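Local coordinates for ascorbate-specific PTS system EIIA component (Streptococcus pyogenes serotype M1, PDB 2OQT), which probably serves as the cytoplasmic EIIA component of a phosphoenolpyruvate-dependent phosphotransferase system, relaying phosphate for the uptake of ascorbate, at residues L29-Q32 and P33-S37; L104-D108 and P109-T113. All coordinates share one frame; numbering follows the deposited sequence.

Contact 1. Residues L29-Q32 and P33-S37; sequences LAVQ and PLIDS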
ATOM      1  N   LEU A  29      -1.221   3.934  -9.529  1.00 56.74           N
ATOM      2  CA  LEU A  29       0.162   4.283  -9.180  1.00 55.62           C
ATOM      3  C   LEU A  29       0.655   3.404  -8.051  1.00 55.87           C
ATOM      4  O   LEU A  29       1.852   3.168  -7.925  1.00 56.59           O
ATOM      5  CB  LEU A  29       0.279   5.777  -8.790  1.00 55.51           C
ATOM      6  CG  LEU A  29       0.100   6.897  -9.857  1.00 54.78           C
ATOM      7  CD1 LEU A  29      -0.039   8.235  -9.143  1.00 53.88           C
ATOM      8  CD2 LEU A  29       1.253   6.939 -10.937  1.00 51.84           C
ATOM      9  N   ALA A  30      -0.263   2.916  -7.220  1.00 55.42           N
ATOM     10  CA  ALA A  30       0.136   2.198  -6.036  1.00 55.19           C
ATOM     11  C   ALA A  30       0.433   0.741  -6.381  1.00 55.52           C
ATOM     12  O   ALA A  30       1.222   0.074  -5.702  1.00 56.13           O
ATOM     13  CB  ALA A  30      -0.926   2.314  -4.968  1.00 54.41           C
ATOM     14  N   VAL A  31      -0.203   0.243  -7.430  1.00 55.80           N
ATOM     15  CA  VAL A  31      -0.028  -1.143  -7.866  1.00 56.24           C
ATOM     16  C   VAL A  31       1.132  -1.243  -8.871  1.00 56.17           C
ATOM     17  O   VAL A  31       1.763  -2.278  -9.007  1.00 55.72           O
ATOM     18  CB  VAL A  31      -1.334  -1.704  -8.520  1.00 56.65           C
ATOM     19  CG1 VAL A  31      -1.157  -3.166  -8.919  1.00 57.47           C
ATOM     20  CG2 VAL A  31      -2.543  -1.589  -7.581  1.00 56.93           C
ATOM     21  N   GLN A  32       1.395  -0.159  -9.594  1.00 56.46           N
ATOM     22  CA  GLN A  32       2.438  -0.141 -10.611  1.00 55.43           C
ATOM     23  C   GLN A  32       3.746  -0.752 -10.121  1.00 54.55           C
ATOM     24  O   GLN A  32       4.230  -1.714 -10.703  1.00 55.22           O
ATOM     25  CB  GLN A  32       2.635   1.283 -11.140  1.00 56.36           C
ATOM     26  CG  GLN A  32       3.583   1.381 -12.308  1.00 56.89           C
ATOM     27  CD  GLN A  32       3.334   0.295 -13.315  1.00 60.26           C
ATOM     28  OE1 GLN A  32       2.262   0.235 -13.930  1.00 59.54           O
ATOM     29  NE2 GLN A  32       4.321  -0.605 -13.476  1.00 61.90           N
ATOM     30  N   PRO A  33       4.300  -0.260  -9.012  1.00 54.06           N
ATOM     31  CA  PRO A  33       5.614  -0.805  -8.595  1.00 53.35           C
ATOM     32  C   PRO A  33       5.657  -2.334  -8.433  1.00 53.53           C
ATOM     33  O   PRO A  33       6.749  -2.903  -8.229  1.00 53.54           O
ATOM     34  CB  PRO A  33       5.856  -0.145  -7.236  1.00 52.85           C
ATOM     35  CG  PRO A  33       5.072   1.080  -7.265  1.00 53.63           C
ATOM     36  CD  PRO A  33       3.815   0.754  -8.063  1.00 53.85           C
ATOM     37  N   LEU A  34       4.488  -2.984  -8.513  1.00 53.09           N
ATOM     38  CA  LEU A  34       4.369  -4.422  -8.280  1.00 52.82           C
ATOM     39  C   LEU A  34       4.201  -5.148  -9.575  1.00 53.36           C
ATOM     40  O   LEU A  34       4.325  -6.371  -9.670  1.00 52.99           O
ATOM     41  CB  LEU A  34       3.175  -4.688  -7.402  1.00 51.98           C
ATOM     42  CG  LEU A  34       3.510  -5.076  -5.972  1.00 52.88           C
ATOM     43  CD1 LEU A  34       4.758  -4.409  -5.458  1.00 53.66           C
ATOM     44  CD2 LEU A  34       2.294  -4.912  -5.060  1.00 50.03           C
ATOM     45  N   ILE A  35       3.821  -4.372 -10.565  1.00 54.97           N
ATOM     46  CA  ILE A  35       3.845  -4.812 -11.931  1.00 56.26           C
ATOM     47  C   ILE A  35       5.281  -4.626 -12.429  1.00 56.47           C
ATOM     48  O   ILE A  35       5.830  -5.533 -12.952  1.00 55.72           O
ATOM     49  CB  ILE A  35       2.821  -4.036 -12.778  1.00 56.45           C
ATOM     50  CG1 ILE A  35       1.418  -4.512 -12.377  1.00 57.57           C
ATOM     51  CG2 ILE A  35       3.109  -4.298 -14.276  1.00 53.99           C
ATOM     52  CD1 ILE A  35       0.288  -3.506 -12.573  1.00 58.87           C
ATOM     53  N   ASP A  36       5.888  -3.462 -12.189  1.00 58.31           N
ATOM     54  CA  ASP A  36       7.345  -3.294 -12.338  1.00 60.14           C
ATOM     55  C   ASP A  36       8.202  -4.471 -11.836  1.00 60.81           C
ATOM     56  O   ASP A  36       9.165  -4.839 -12.496  1.00 62.62           O
ATOM     57  CB  ASP A  36       7.852  -1.986 -11.693  1.00 60.41           C
ATOM     58  CG  ASP A  36       7.290  -0.702 -12.386  1.00 63.35           C
ATOM     59  OD1 ASP A  36       6.935  -0.736 -13.607  1.00 65.55           O
ATOM     60  OD2 ASP A  36       7.211   0.343 -11.690  1.00 62.78           O
ATOM     61  N   SER A  37       7.892  -5.048 -10.675  1.00 60.60           N
ATOM     62  CA  SER A  37       8.758  -6.067 -10.112  1.00 59.40           C
ATOM     63  C   SER A  37       8.277  -7.466 -10.515  1.00 59.45           C
ATOM     64  O   SER A  37       8.769  -8.489 -10.018  1.00 58.89           O
ATOM     65  CB  SER A  37       8.827  -5.903  -8.605  1.00 60.04           C
ATOM     66  OG  SER A  37       7.559  -6.105  -7.964  1.00 61.13           O
TER

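Contact 2. Residues L104-D108 and P109-T113; sequences LAATD and PSIHT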
ATOM      1  N   LEU A 104      -1.021  -4.331  -1.011  1.00 48.66           N
ATOM      2  CA  LEU A 104      -0.754  -5.636  -0.478  1.00 50.00           C
ATOM      3  C   LEU A 104      -1.161  -6.663  -1.502  1.00 49.60           C
ATOM      4  O   LEU A 104      -2.267  -6.591  -1.996  1.00 50.54           O
ATOM      5  CB  LEU A 104      -1.647  -5.797   0.743  1.00 50.57           C
ATOM      6  CG  LEU A 104      -1.760  -7.107   1.487  1.00 52.10           C
ATOM      7  CD1 LEU A 104      -2.875  -6.885   2.485  1.00 53.01           C
ATOM      8  CD2 LEU A 104      -2.151  -8.192   0.615  1.00 52.75           C
ATOM      9  N   ALA A 105      -0.295  -7.608  -1.842  1.00 49.81           N
ATOM     10  CA  ALA A 105      -0.713  -8.717  -2.722  1.00 50.29           C
ATOM     11  C   ALA A 105      -0.399 -10.071  -2.133  1.00 51.01           C
ATOM     12  O   ALA A 105       0.703 -10.316  -1.585  1.00 51.65           O
ATOM     13  CB  ALA A 105      -0.118  -8.587  -4.147  1.00 49.33           C
ATOM     14  N   ALA A 106      -1.358 -10.967  -2.260  1.00 52.30           N
ATOM     15  CA  ALA A 106      -1.184 -12.279  -1.684  1.00 54.70           C
ATOM     16  C   ALA A 106      -1.813 -13.347  -2.525  1.00 55.90           C
ATOM     17  O   ALA A 106      -2.881 -13.142  -3.106  1.00 55.23           O
ATOM     18  CB  ALA A 106      -1.761 -12.322  -0.237  1.00 53.79           C
ATOM     19  N   THR A 107      -1.146 -14.494  -2.544  1.00 58.91           N
ATOM     20  CA  THR A 107      -1.670 -15.724  -3.130  1.00 61.94           C
ATOM     21  C   THR A 107      -2.560 -16.530  -2.141  1.00 64.64           C
ATOM     22  O   THR A 107      -3.301 -17.412  -2.578  1.00 65.67           O
ATOM     23  CB  THR A 107      -0.537 -16.627  -3.578  1.00 61.63           C
ATOM     24  OG1 THR A 107       0.030 -17.236  -2.424  1.00 63.28           O
ATOM     25  CG2 THR A 107       0.575 -15.861  -4.325  1.00 62.36           C
ATOM     26  N   ASP A 108      -2.491 -16.249  -0.826  1.00 67.16           N
ATOM     27  CA  ASP A 108      -3.432 -16.850   0.158  1.00 69.25           C
ATOM     28  C   ASP A 108      -4.233 -15.838   0.987  1.00 69.69           C
ATOM     29  O   ASP A 108      -3.647 -14.992   1.667  1.00 69.27           O
ATOM     30  CB  ASP A 108      -2.730 -17.832   1.109  1.00 70.33           C
ATOM     31  CG  ASP A 108      -3.723 -18.606   1.997  1.00 74.11           C
ATOM     32  OD1 ASP A 108      -4.818 -18.977   1.509  1.00 78.57           O
ATOM     33  OD2 ASP A 108      -3.426 -18.847   3.188  1.00 77.19           O
ATOM     34  N   PRO A 109      -5.574 -15.975   1.003  1.00 70.34           N
ATOM     35  CA  PRO A 109      -6.405 -14.878   1.507  1.00 70.71           C
ATOM     36  C   PRO A 109      -6.316 -14.614   3.013  1.00 70.73           C
ATOM     37  O   PRO A 109      -6.696 -13.541   3.434  1.00 71.33           O
ATOM     38  CB  PRO A 109      -7.828 -15.335   1.167  1.00 70.91           C
ATOM     39  CG  PRO A 109      -7.738 -16.849   1.288  1.00 70.66           C
ATOM     40  CD  PRO A 109      -6.399 -17.142   0.626  1.00 70.29           C
ATOM     41  N   SER A 110      -5.845 -15.561   3.813  1.00 70.91           N
ATOM     42  CA  SER A 110      -5.830 -15.380   5.263  1.00 71.70           C
ATOM     43  C   SER A 110      -4.553 -14.714   5.799  1.00 71.63           C
ATOM     44  O   SER A 110      -4.498 -14.290   6.960  1.00 72.36           O
ATOM     45  CB  SER A 110      -6.167 -16.677   6.004  1.00 71.62           C
ATOM     46  OG  SER A 110      -5.566 -17.808   5.391  1.00 75.12           O
ATOM     47  N   ILE A 111      -3.554 -14.607   4.938  1.00 71.26           N
ATOM     48  CA  ILE A 111      -2.403 -13.717   5.104  1.00 71.05           C
ATOM     49  C   ILE A 111      -2.833 -12.313   5.552  1.00 70.17           C
ATOM     50  O   ILE A 111      -2.287 -11.771   6.502  1.00 69.44           O
ATOM     51  CB  ILE A 111      -1.547 -13.694   3.739  1.00 71.65           C
ATOM     52  CG1 ILE A 111      -0.543 -14.856   3.678  1.00 71.82           C
ATOM     53  CG2 ILE A 111      -0.855 -12.324   3.426  1.00 72.02           C
ATOM     54  CD1 ILE A 111      -0.167 -15.241   2.201  1.00 72.70           C
ATOM     55  N   HIS A 112      -3.829 -11.742   4.876  1.00 69.93           N
ATOM     56  CA  HIS A 112      -4.226 -10.352   5.086  1.00 70.08           C
ATOM     57  C   HIS A 112      -4.322  -9.953   6.571  1.00 69.96           C
ATOM     58  O   HIS A 112      -3.753  -8.943   6.995  1.00 70.51           O
ATOM     59  CB  HIS A 112      -5.554 -10.039   4.354  1.00 70.54           C
ATOM     60  CG  HIS A 112      -5.496 -10.288   2.877  1.00 73.02           C
ATOM     61  ND1 HIS A 112      -5.634 -11.544   2.328  1.00 75.14           N
ATOM     62  CD2 HIS A 112      -5.255  -9.455   1.838  1.00 74.61           C
ATOM     63  CE1 HIS A 112      -5.501 -11.472   1.015  1.00 74.79           C
ATOM     64  NE2 HIS A 112      -5.268 -10.215   0.692  1.00 75.49           N
ATOM     65  N   THR A 113      -5.050 -10.734   7.362  1.00 68.87           N
ATOM     66  CA  THR A 113      -5.349 -10.311   8.715  1.00 67.94           C
ATOM     67  C   THR A 113      -4.344 -10.881   9.718  1.00 67.31           C
ATOM     68  O   THR A 113      -3.988 -10.214  10.675  1.00 66.79           O
ATOM     69  CB  THR A 113      -6.802 -10.652   9.113  1.00 67.87           C
ATOM     70  OG1 THR A 113      -6.881 -12.024   9.442  1.00 66.30           O
ATOM     71  CG2 THR A 113      -7.773 -10.396   7.958  1.00 68.26           C
TER

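Contact 1. Residues L29-Q32 and P33-S37
Pro33 sits inside helix 23-36 with its ring against the preceding turn: CD lies 3.1 Å from the carbonyl O of Leu29, where a helical N-H would otherwise bond. Lacking that hydrogen, the helix kinks: neither Pro33 nor Leu34 has a bond to the turn before, Ile35 N reaches Val31 O weakly, and a good bond returns at Asp36. There the O of Gln32 takes two donors, Asp36 N at 2.8 Å, almost in line with the carbonyl, and Ile35 N from 46° above the carbonyl plane. On the side facing the Val40 loop, Val31 CG1 touches Ile35 CD1 at 3.9 Å.

The outer side is looser. Gln32 leaves the backbone with CG anti to N (chi1 -173°) and then bends at chi2, so that the side chain crosses that of Asp36 at about a right angle. NE2 gives OD1 of Asp36 a weak, bent bond of 2.6 Å, with amide and carboxylate planes 45° apart. Asp36 OD2 also has a long, weak ion pair with Arg15.

The inner face packs on the mixed sheet: Ala30 and Pro33 meet Ile84 of strand 80-86, Leu34 reaches Ala82 there and Thr103 on strand 97-105, and Leu29 touches Leu18 of strand 14-18.

Contact 2. Residues L104-D108 and P109-T113
Leaving strand 97-105, the chain turns into helix 111-124 through a type I beta turn from Asp108 to Ile111, closed by a bond of 3.3 Å from Ile111 N to the O of Asp108, with the donor 44° above the carbonyl plane.

His112 folds back from the first turn of the helix toward the strand. CG stands anti to its own carbonyl carbon (chi1 -58°), which carries the imidazole back over the turn, and ND1 gives a hydrogen bond of 2.5 Å to the O of Pro109. That acceptor is close to the ring plane, 14° out of it, although ND1 itself stands well above the carbonyl plane of Pro109. At the far end of the ring Leu104 CD1 and Leu104 CD2 each lie 3.6 Å from His112 CD2, while the CB of Ala106 approaches His112 CE1 at 4.0 Å. The same Ala106 methyl also meets CG2 of Ile111 at 3.8 Å, which packs the strand exit against the start of the helix.

Toward solvent the contact is thinner. The CB of Asp108 lies 3.8 Å from CD1 of Ile111, and Asp108 OD2 receives a weak bond from Ser110 OG at 3.2 Å. Beyond the two segments, the His112 ring meets that of His69, the two planes inclined to each other.

With ND1 committed as donor to a backbone carbonyl and leucine methyls alongside the other end of the ring, the imidazole has its rotation largely set. The bond to the O of Pro109 fixes which edge of the ring faces the turn, and NE2 is thereby directed away from that bonded end, beside the Leu104 methyls, which would keep His112 in a defined orientation next to His69.

Overall arrangement
Contact 1 comes first along the chain and lies within helix 23-36, which packs on the mixed sheet; contact 2 links the end of strand 97-105 to the start of helix 111-124. The centres of contact 1 and contact 2 are about 17 Å apart, and the nearest atoms of contact 1 and contact 2 about 4 Å, without touching. Strand 97-105 connects them: its Leu101 and Thr103 meet Ala30 and Leu34 of helix 23-36, and its last residues open contact 2. Val40 touches Val31, Ile35 and Ala105. Contact 2 sets His112, whose ring meets that of His69; EIIA proteins of this family carry phosphate on a histidine, so this region is probably near the phosphotransfer site, whereas contact 1 is packing within the fold.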